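Local coordinates for Alr3699 protein (Nostoc sp., PDB 4XSO), which is of undetermined function but is probably a glycosyltransferase-like protein of the GT-B fold, with two Rossmann-like domains, at residues K8-D13 with Q92-Y97; E58-Q63 with A88-T93; K106-G111 with R141-L146; P121-L126 with A151-A156. One frame throughout, in Å; residues are numbered along the deposited sequence.

Overall arrangement
All four contacts lie in the N-terminal Rossmann-like domain, built on a parallel sheet. Interaction 4 is in the core: it joins the neighbouring strands 122-126 and 153-156 by backbone hydrogen bonds. Interaction 3, also buried, is purely apolar and packs helix 105-118 on helix 137-150; its Leu108 reaches the strand of interaction 4. Interactions 1 and 2 are only partly buried and share helix 85-95, sitting about 10 Å apart between centres. There apolar contacts on the sheet side give way to lysine ammonium groups bound to backbone carbonyls at the surface. Val90 of interaction 2 touches Val110 of interaction 3, so helix 85-95 meets helix 105-118, which in turn packs on helix 137-150.

Interaction 1: residues K8-D13 with Q92-Y97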
# COMPACT_ATOMS: atom_id res chain seq x y z
N LYS A 8 -3.04 14.16 -18.42
CA LYS A 8 -3.06 14.75 -17.06
C LYS A 8 -2.08 14.06 -16.15
O LYS A 8 -2.03 12.79 -16.08
CB LYS A 8 -4.45 14.66 -16.45
CG LYS A 8 -5.52 15.36 -17.29
CD LYS A 8 -6.92 15.18 -16.69
CE LYS A 8 -7.20 16.18 -15.57
NZ LYS A 8 -8.26 15.76 -14.59
N ILE A 9 -1.28 14.87 -15.45
CA ILE A 9 -0.27 14.33 -14.55
C ILE A 9 -0.58 14.55 -13.11
O ILE A 9 -0.91 15.69 -12.73
CB ILE A 9 1.13 14.92 -14.84
CG1 ILE A 9 1.50 14.76 -16.29
CG2 ILE A 9 2.19 14.31 -13.88
CD1 ILE A 9 2.95 15.19 -16.61
N LEU A 10 -0.46 13.48 -12.31
CA LEU A 10 -0.49 13.59 -10.94
C LEU A 10 0.97 13.47 -10.42
O LEU A 10 1.57 12.39 -10.44
CB LEU A 10 -1.50 12.55 -10.29
CG LEU A 10 -1.33 12.47 -8.75
CD1 LEU A 10 -1.80 13.74 -8.08
CD2 LEU A 10 -2.05 11.29 -8.09
N PHE A 11 1.50 14.58 -9.97
CA PHE A 11 2.86 14.70 -9.43
C PHE A 11 2.67 14.45 -7.97
O PHE A 11 1.67 14.92 -7.39
CB PHE A 11 3.48 16.10 -9.61
CG PHE A 11 3.77 16.48 -11.04
CD1 PHE A 11 4.96 16.08 -11.67
CD2 PHE A 11 2.88 17.28 -11.77
CE1 PHE A 11 5.24 16.43 -12.97
CE2 PHE A 11 3.24 17.73 -13.03
CZ PHE A 11 4.37 17.27 -13.66
N LEU A 12 3.61 13.71 -7.39
CA LEU A 12 3.61 13.43 -5.99
C LEU A 12 4.93 13.75 -5.35
O LEU A 12 6.02 13.45 -5.87
CB LEU A 12 3.33 11.93 -5.75
CG LEU A 12 1.98 11.39 -6.08
CD1 LEU A 12 1.98 9.85 -5.86
CD2 LEU A 12 0.95 12.07 -5.18
N ASP A 13 4.87 14.35 -4.17
CA ASP A 13 6.11 14.76 -3.52
C ASP A 13 5.92 14.76 -2.00
O ASP A 13 4.97 15.30 -1.48
CB ASP A 13 6.57 16.11 -4.07
CG ASP A 13 7.97 16.51 -3.59
OD1 ASP A 13 8.19 16.60 -2.34
OD2 ASP A 13 8.85 16.82 -4.45
N GLN A 92 -7.56 7.12 -5.44
CA GLN A 92 -8.82 7.70 -5.84
C GLN A 92 -8.51 8.91 -6.72
O GLN A 92 -9.05 9.04 -7.78
CB GLN A 92 -9.57 8.14 -4.58
CG GLN A 92 -11.08 8.20 -4.70
CD GLN A 92 -11.58 9.37 -5.48
OE1 GLN A 92 -11.24 10.52 -5.19
NE2 GLN A 92 -12.46 9.11 -6.46
N THR A 93 -7.55 9.76 -6.31
CA THR A 93 -7.15 10.90 -7.14
C THR A 93 -6.59 10.49 -8.55
O THR A 93 -7.02 11.01 -9.64
CB THR A 93 -6.19 11.75 -6.36
OG1 THR A 93 -6.90 12.25 -5.22
CG2 THR A 93 -5.72 12.93 -7.14
N ALA A 94 -5.77 9.45 -8.51
CA ALA A 94 -5.10 8.92 -9.66
C ALA A 94 -5.99 8.44 -10.80
O ALA A 94 -5.59 8.50 -11.98
CB ALA A 94 -4.12 7.79 -9.19
N HIS A 95 -7.19 7.97 -10.45
CA HIS A 95 -8.20 7.59 -11.43
C HIS A 95 -8.46 8.74 -12.41
O HIS A 95 -8.57 8.51 -13.60
CB HIS A 95 -9.52 7.08 -10.74
CG HIS A 95 -10.69 6.98 -11.67
ND1 HIS A 95 -10.89 5.91 -12.51
CD2 HIS A 95 -11.71 7.84 -11.91
CE1 HIS A 95 -11.98 6.11 -13.23
NE2 HIS A 95 -12.50 7.27 -12.89
N GLU A 96 -8.45 9.98 -11.91
CA GLU A 96 -8.69 11.17 -12.74
C GLU A 96 -7.49 11.65 -13.55
O GLU A 96 -7.60 12.63 -14.31
CB GLU A 96 -9.13 12.31 -11.83
CG GLU A 96 -10.29 11.94 -10.90
CD GLU A 96 -11.56 11.59 -11.67
OE1 GLU A 96 -11.75 12.12 -12.79
OE2 GLU A 96 -12.39 10.79 -11.16
N TYR A 97 -6.34 10.99 -13.38
CA TYR A 97 -5.13 11.42 -14.07
C TYR A 97 -4.63 10.28 -14.96
O TYR A 97 -5.13 9.15 -14.87
CB TYR A 97 -4.10 11.89 -13.03
CG TYR A 97 -4.54 13.19 -12.40
CD1 TYR A 97 -5.44 13.18 -11.34
CD2 TYR A 97 -4.10 14.41 -12.90
CE1 TYR A 97 -5.94 14.34 -10.83
CE2 TYR A 97 -4.59 15.59 -12.39
CZ TYR A 97 -5.52 15.54 -11.37
OH TYR A 97 -5.95 16.66 -10.82
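The phenol ring of Tyr97 carries the ammonium group of Lys8 over one face, while Lys8 C, Ile9 N and the carbonyl oxygen Thr93 O lie in its plane at the edge. This is the junction, in a Rossmann-like parallel sheet, where helix 85-95 ends against the inner strand 9-13 before the chain enters strand 99-102, its neighbour in the sheet. Lys8 NZ stands 4.5 Å from the centroid of the Tyr97 ring and 19° off its normal, a cation-pi contact displaced toward the rim. A bend in the lysine chain at chi3 (82°) folds the amine back over the ring, and the side chains of Lys8 and Tyr97 cross at about a right angle. Lysine suits this exposed end of the strand, because its methylenes can lie against an aromatic residue while the charge stays near solvent. The ring also meets the strand obliquely: Tyr97 CD2 comes within 3.4 Å of Ile9 O, and Tyr97 CG within 3.8 Å of Leu10 CB. Leu10 then turns to the helix. Its CD1 approaches Thr93 CG2 at 4.1 Å and its CD2 approaches Ala94 CB at 4.2 Å, where the small alanine lets the strand come close. Thr93 offers its methyl to the leucine. Beyond the contact, Leu37 of strand 36-40 also touches Tyr97. The amine has one hydrogen bond across the contact, from Lys8 NZ to Glu96 O at 3.2 Å, with the donor tilted 28° from the carbonyl plane.

Interaction 2: residues E58-Q63 with A88-T93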
# COMPACT_ATOMS: atom_id res chain seq x y z
N GLU A 58 -2.53 19.76 -3.55
CA GLU A 58 -3.37 19.11 -2.54
C GLU A 58 -2.47 18.39 -1.55
O GLU A 58 -1.41 17.81 -1.92
CB GLU A 58 -4.30 18.06 -3.16
CG GLU A 58 -5.30 17.48 -2.14
CD GLU A 58 -6.45 16.71 -2.79
OE1 GLU A 58 -6.59 16.77 -4.04
OE2 GLU A 58 -7.21 16.03 -2.05
N VAL A 59 -2.86 18.44 -0.29
CA VAL A 59 -2.09 17.78 0.75
C VAL A 59 -2.85 16.50 1.10
O VAL A 59 -3.99 16.57 1.50
CB VAL A 59 -1.92 18.70 1.98
CG1 VAL A 59 -1.36 17.90 3.15
CG2 VAL A 59 -1.00 19.87 1.67
N PHE A 60 -2.21 15.34 0.96
CA PHE A 60 -2.87 14.07 1.32
C PHE A 60 -2.38 13.65 2.71
O PHE A 60 -1.17 13.65 2.97
CB PHE A 60 -2.52 13.01 0.32
CG PHE A 60 -3.13 13.24 -1.02
CD1 PHE A 60 -4.44 12.89 -1.27
CD2 PHE A 60 -2.40 13.85 -2.03
CE1 PHE A 60 -5.01 13.10 -2.51
CE2 PHE A 60 -2.97 14.07 -3.25
CZ PHE A 60 -4.28 13.72 -3.49
N THR A 61 -3.31 13.34 3.61
CA THR A 61 -2.90 12.99 4.97
C THR A 61 -3.44 11.64 5.25
O THR A 61 -4.35 11.14 4.54
CB THR A 61 -3.55 13.87 6.04
OG1 THR A 61 -4.96 13.65 5.99
CG2 THR A 61 -3.25 15.33 5.82
N ASN A 62 -2.96 11.08 6.36
CA ASN A 62 -3.47 9.82 6.81
C ASN A 62 -4.75 9.86 7.66
O ASN A 62 -5.04 8.92 8.36
CB ASN A 62 -2.37 9.01 7.49
CG ASN A 62 -2.48 7.54 7.17
OD1 ASN A 62 -2.72 7.16 6.02
ND2 ASN A 62 -2.33 6.71 8.19
N GLN A 63 -5.56 10.92 7.53
CA GLN A 63 -6.87 11.00 8.20
C GLN A 63 -7.99 10.20 7.52
O GLN A 63 -8.02 10.08 6.29
CB GLN A 63 -7.34 12.45 8.29
CG GLN A 63 -6.53 13.28 9.26
CD GLN A 63 -6.57 14.77 8.93
OE1 GLN A 63 -7.62 15.31 8.56
NE2 GLN A 63 -5.43 15.43 9.06
N ALA A 88 -5.33 5.35 -0.14
CA ALA A 88 -6.63 5.31 -0.75
C ALA A 88 -7.04 6.63 -1.38
O ALA A 88 -7.69 6.66 -2.42
CB ALA A 88 -7.65 4.92 0.29
N LYS A 89 -6.70 7.74 -0.72
CA LYS A 89 -6.86 9.05 -1.32
C LYS A 89 -6.04 9.26 -2.62
O LYS A 89 -6.56 9.79 -3.64
CB LYS A 89 -6.46 10.10 -0.28
CG LYS A 89 -7.47 10.26 0.82
CD LYS A 89 -6.81 10.90 2.04
CE LYS A 89 -7.76 11.10 3.21
NZ LYS A 89 -7.02 11.60 4.39
N VAL A 90 -4.77 8.85 -2.56
CA VAL A 90 -3.89 8.97 -3.70
C VAL A 90 -4.48 8.13 -4.87
O VAL A 90 -4.65 8.62 -5.99
CB VAL A 90 -2.43 8.58 -3.35
CG1 VAL A 90 -1.55 8.56 -4.60
CG2 VAL A 90 -1.80 9.54 -2.37
N VAL A 91 -4.88 6.90 -4.58
CA VAL A 91 -5.46 6.02 -5.61
C VAL A 91 -6.68 6.61 -6.26
O VAL A 91 -6.85 6.53 -7.45
CB VAL A 91 -5.88 4.66 -5.05
CG1 VAL A 91 -6.63 3.85 -6.11
CG2 VAL A 91 -4.70 3.91 -4.48
N GLN A 92 -7.56 7.12 -5.44
CA GLN A 92 -8.82 7.70 -5.84
C GLN A 92 -8.51 8.91 -6.72
O GLN A 92 -9.05 9.04 -7.78
CB GLN A 92 -9.57 8.14 -4.58
CG GLN A 92 -11.08 8.20 -4.70
CD GLN A 92 -11.58 9.37 -5.48
OE1 GLN A 92 -11.24 10.52 -5.19
NE2 GLN A 92 -12.46 9.11 -6.46
N THR A 93 -7.55 9.76 -6.31
CA THR A 93 -7.15 10.90 -7.14
C THR A 93 -6.59 10.49 -8.55
O THR A 93 -7.02 11.01 -9.64
CB THR A 93 -6.19 11.75 -6.36
OG1 THR A 93 -6.90 12.25 -5.22
CG2 THR A 93 -5.72 12.93 -7.14
O HOH W 1 -5.88 14.28 3.04
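Phe60 and Lys89 bring the two backbones nearest, their CA atoms 6.9 Å apart, as the chain leaving strand 57-59 passes helix 85-95. Val90 CG2 lies over one face of the Phe60 ring and Glu58 CG, from the ring's own segment, over the other, each toward the rim. At the ring edge Thr93 OG1 lies 3.4 Å from Phe60 CE1, a polar atom tolerable there because the hydroxyl is already committed: it donates to Lys89 O, which Thr93 N reaches from the opposite face of the carbonyl plane. Lys89 slides past the ring, its CB 3.6 Å from Phe60 CD1, and runs out fully extended (chi3 -180°) to the loop. Its ammonium is gripped there by three acceptors. Lys89 NZ donates to Thr61 O at 2.7 Å, coming from above the carbonyl plane, to Gln63 O at 2.6 Å, and to a water that Thr61 N also binds. A lysine is apt here, the base of its stem resting on the phenylalanine while the rest carries the amine to the carbonyls. Thr61 OG1 accepts from Gln63 N at 3.2 Å, closing an ST turn in the loop that joins helix 85-95 to an outermost strand of this chain's Rossmann-like sheet.

Interaction 3: residues K106-G111 with R141-L146; sequences KALVVG and RVAVNL
Leu108 and Val109, side by side on helix 105-118, are the bumps that meet helix 137-150. The segment axes approach to 9.5 Å and are inclined at 50°, and the backbones come nearest at Val109 and Ala143. Leu108 uses the shallow place left by the small Ala143: its CD2 settles 3.4 Å from Ala143 O and 4.2 Å from Ala143 CB, with Leu146 CB at the margin. The leucine is directed there by its first torsion (chi1 166°), which sets CG opposite the backbone N and beside the carbonyl carbon. Val109 fills the next hollow, the dip between Val142 and Leu146, which stand one turn apart. Its CG2 methyl lies 3.9 Å from Val142 CG1 and 4.0 Å from Leu146 CD1. The valine pair crosses at about a right angle. Leu146 answers in the other direction, and its CD1 comes down to 3.9 Å from Val109 CA, close against the backbone of the first helix. Branched apolar residues suit this buried seam, where no hydrogen bond crosses and fit of shape does the work. Val109 and Leu146 also pack on Leu80 and Phe116 respectively, both of the second subunit, while Leu108 rests on Leu122 and Tyr124 of the sheet. Neighbouring helices packed together above a parallel sheet are the usual architecture of the Rossmann-like domains of GT-B proteins.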
# COMPACT_ATOMS: atom_id res chain seq x y z
N LYS A 106 9.36 8.49 -0.63
CA LYS A 106 8.05 8.12 -0.14
C LYS A 106 6.95 8.30 -1.18
O LYS A 106 5.90 7.61 -1.14
CB LYS A 106 7.70 8.99 1.05
CG LYS A 106 8.75 9.02 2.19
CD LYS A 106 8.05 9.30 3.51
CE LYS A 106 8.82 10.22 4.43
NZ LYS A 106 9.84 9.47 5.20
N ALA A 107 7.13 9.24 -2.11
CA ALA A 107 6.07 9.43 -3.14
C ALA A 107 6.14 8.24 -4.07
O ALA A 107 5.12 7.77 -4.62
CB ALA A 107 6.24 10.74 -3.91
N LEU A 108 7.35 7.70 -4.23
CA LEU A 108 7.57 6.52 -5.09
C LEU A 108 6.90 5.26 -4.46
O LEU A 108 6.21 4.47 -5.11
CB LEU A 108 9.08 6.29 -5.41
CG LEU A 108 9.15 4.88 -6.00
CD1 LEU A 108 8.81 4.93 -7.48
CD2 LEU A 108 10.44 4.22 -5.65
N VAL A 109 6.98 5.13 -3.16
CA VAL A 109 6.31 4.01 -2.49
C VAL A 109 4.80 4.06 -2.65
O VAL A 109 4.14 3.14 -3.18
CB VAL A 109 6.78 3.96 -1.03
CG1 VAL A 109 6.02 2.92 -0.27
CG2 VAL A 109 8.28 3.66 -1.01
N VAL A 110 4.23 5.18 -2.26
CA VAL A 110 2.81 5.38 -2.40
C VAL A 110 2.41 5.41 -3.86
O VAL A 110 1.39 4.86 -4.25
CB VAL A 110 2.38 6.70 -1.69
CG1 VAL A 110 0.94 7.06 -2.01
CG2 VAL A 110 2.64 6.62 -0.20
N GLY A 111 3.19 6.08 -4.69
CA GLY A 111 2.83 6.17 -6.10
C GLY A 111 2.85 4.81 -6.79
O GLY A 111 2.08 4.55 -7.71
N ARG A 141 16.20 -0.70 -0.42
CA ARG A 141 15.66 -1.93 -0.98
C ARG A 141 14.20 -1.73 -1.49
O ARG A 141 13.85 -2.17 -2.56
CB ARG A 141 15.70 -3.09 0.04
CG ARG A 141 17.03 -3.80 0.29
CD ARG A 141 17.94 -3.81 -0.94
NE ARG A 141 19.01 -4.82 -0.88
CZ ARG A 141 20.23 -4.64 -0.36
NH1 ARG A 141 20.61 -3.48 0.19
NH2 ARG A 141 21.07 -5.66 -0.39
N VAL A 142 13.39 -1.07 -0.70
CA VAL A 142 11.99 -0.88 -1.00
C VAL A 142 11.87 0.03 -2.23
O VAL A 142 11.25 -0.34 -3.21
CB VAL A 142 11.25 -0.31 0.22
CG1 VAL A 142 9.85 0.21 -0.14
CG2 VAL A 142 11.09 -1.42 1.25
N ALA A 143 12.49 1.19 -2.18
CA ALA A 143 12.55 2.10 -3.31
C ALA A 143 13.02 1.42 -4.61
O ALA A 143 12.36 1.46 -5.63
CB ALA A 143 13.46 3.27 -2.96
N VAL A 144 14.17 0.76 -4.57
CA VAL A 144 14.69 0.11 -5.74
C VAL A 144 13.70 -0.94 -6.30
O VAL A 144 13.40 -1.03 -7.52
CB VAL A 144 16.04 -0.54 -5.38
CG1 VAL A 144 16.43 -1.62 -6.35
CG2 VAL A 144 17.15 0.52 -5.26
N ASN A 145 13.21 -1.77 -5.40
CA ASN A 145 12.34 -2.85 -5.82
C ASN A 145 11.03 -2.32 -6.46
O ASN A 145 10.58 -2.81 -7.47
CB ASN A 145 12.02 -3.69 -4.65
CG ASN A 145 10.96 -4.74 -4.97
OD1 ASN A 145 10.01 -4.94 -4.19
ND2 ASN A 145 11.13 -5.42 -6.11
N LEU A 146 10.42 -1.35 -5.82
CA LEU A 146 9.19 -0.81 -6.34
C LEU A 146 9.45 -0.13 -7.70
O LEU A 146 8.69 -0.27 -8.65
CB LEU A 146 8.58 0.17 -5.35
CG LEU A 146 8.04 -0.58 -4.08
CD1 LEU A 146 7.37 0.36 -3.11
CD2 LEU A 146 6.99 -1.57 -4.52

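Interaction 4: residues P121-L126 with A151-A156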
# COMPACT_ATOMS: atom_id res chain seq x y z
N PRO A 121 0.32 4.48 -15.56
CA PRO A 121 1.79 4.36 -15.52
C PRO A 121 2.44 5.30 -14.47
O PRO A 121 1.86 6.28 -14.03
CB PRO A 121 2.22 4.73 -16.92
CG PRO A 121 1.03 5.50 -17.51
CD PRO A 121 -0.20 4.99 -16.83
N LEU A 122 3.66 4.98 -14.10
CA LEU A 122 4.40 5.66 -13.08
C LEU A 122 5.78 6.01 -13.64
O LEU A 122 6.48 5.18 -14.27
CB LEU A 122 4.55 4.73 -11.91
CG LEU A 122 5.52 5.10 -10.80
CD1 LEU A 122 4.93 6.24 -10.01
CD2 LEU A 122 5.87 3.89 -9.88
N VAL A 123 6.16 7.23 -13.34
CA VAL A 123 7.49 7.78 -13.56
C VAL A 123 8.01 8.16 -12.20
O VAL A 123 7.30 8.74 -11.40
CB VAL A 123 7.46 9.06 -14.41
CG1 VAL A 123 8.88 9.60 -14.48
CG2 VAL A 123 6.91 8.79 -15.83
N TYR A 124 9.23 7.77 -11.94
CA TYR A 124 9.96 8.17 -10.79
C TYR A 124 11.09 9.12 -11.24
O TYR A 124 11.91 8.75 -12.04
CB TYR A 124 10.59 6.92 -10.17
CG TYR A 124 11.47 7.09 -8.94
CD1 TYR A 124 11.29 8.11 -8.07
CD2 TYR A 124 12.47 6.14 -8.64
CE1 TYR A 124 12.07 8.23 -6.93
CE2 TYR A 124 13.26 6.23 -7.52
CZ TYR A 124 13.04 7.28 -6.66
OH TYR A 124 13.76 7.40 -5.50
N HIS A 125 11.11 10.33 -10.72
CA HIS A 125 12.22 11.27 -10.91
C HIS A 125 13.07 11.27 -9.71
O HIS A 125 12.60 11.65 -8.64
CB HIS A 125 11.67 12.65 -11.12
CG HIS A 125 12.66 13.58 -11.68
ND1 HIS A 125 12.30 14.54 -12.59
CD2 HIS A 125 13.99 13.70 -11.49
CE1 HIS A 125 13.37 15.24 -12.93
NE2 HIS A 125 14.41 14.76 -12.27
N LEU A 126 14.27 10.74 -9.89
CA LEU A 126 15.19 10.44 -8.83
C LEU A 126 16.08 11.67 -8.69
O LEU A 126 16.87 12.01 -9.61
CB LEU A 126 16.00 9.23 -9.28
CG LEU A 126 17.13 8.73 -8.36
CD1 LEU A 126 16.63 8.27 -7.00
CD2 LEU A 126 17.89 7.59 -9.01
N ALA A 151 7.72 1.09 -12.08
CA ALA A 151 7.99 2.36 -12.81
C ALA A 151 8.25 2.10 -14.27
O ALA A 151 9.00 1.24 -14.59
CB ALA A 151 9.20 3.04 -12.18
N SER A 152 7.60 2.83 -15.18
CA SER A 152 7.88 2.76 -16.56
C SER A 152 9.20 3.42 -16.92
O SER A 152 9.73 3.17 -17.98
CB SER A 152 6.76 3.45 -17.37
OG SER A 152 5.61 2.68 -17.29
N LEU A 153 9.67 4.33 -16.07
CA LEU A 153 10.79 5.16 -16.40
C LEU A 153 11.33 5.73 -15.07
O LEU A 153 10.56 6.10 -14.20
CB LEU A 153 10.29 6.29 -17.31
CG LEU A 153 11.24 7.45 -17.39
CD1 LEU A 153 12.42 7.06 -18.27
CD2 LEU A 153 10.48 8.66 -17.96
N VAL A 154 12.64 5.81 -14.94
CA VAL A 154 13.28 6.44 -13.80
C VAL A 154 14.13 7.59 -14.36
O VAL A 154 15.09 7.35 -15.08
CB VAL A 154 14.17 5.45 -13.08
CG1 VAL A 154 15.03 6.14 -12.04
CG2 VAL A 154 13.29 4.38 -12.42
N ILE A 155 13.74 8.82 -14.07
CA ILE A 155 14.47 9.99 -14.54
C ILE A 155 15.47 10.34 -13.50
O ILE A 155 15.12 10.52 -12.33
CB ILE A 155 13.52 11.19 -14.79
CG1 ILE A 155 12.56 10.85 -15.93
CG2 ILE A 155 14.32 12.41 -15.20
CD1 ILE A 155 11.52 11.93 -16.17
N ALA A 156 16.74 10.35 -13.86
CA ALA A 156 17.80 10.68 -12.89
C ALA A 156 18.39 12.07 -13.19
O ALA A 156 18.54 12.42 -14.34
CB ALA A 156 18.87 9.62 -12.90
O HOH W 2 4.44 2.27 -14.76
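Tyr124 and Leu126 alternate with Leu153 and Ile155 along a parallel ladder of backbone hydrogen bonds. Tyr124 N donates to Leu153 O at 3.1 Å, Ile155 N to Tyr124 O at 2.7 Å, and Leu126 N to Ile155 O at 2.6 Å. At its start Ser152 N binds Leu122 O at 2.8 Å, and a water bridges Leu122 N and Ser152 OG, a small polar residue suited to this solvent-exposed position. On one face Val123 CG1 lies 3.9 Å from both Leu153 CD2 and Ile155 CD1, and Ile155 CG2, anti to its backbone N (CG1 at chi1 -65°), sits over the centre of the His125 ring, 3.7 Å from its centroid and 9° off the normal, a CH-pi contact. On the other, Tyr124 CD2 meets Val154 CG2, and Leu126 meets Ala156. Next outward, Tyr101 OH bonds His125 ND1 and His127 stacks on the imidazole, while Phe165 backs Leu126 and Val154. These strands flank helix 137-150 in a beta-alpha-beta unit. A glycerol, probably from the crystallisation liquor, lies about 5 Å from the His125 side chain. The ladder's N-H and C=O groups are thus paired amid apolar side chains, and the imidazole is probably held in a set orientation.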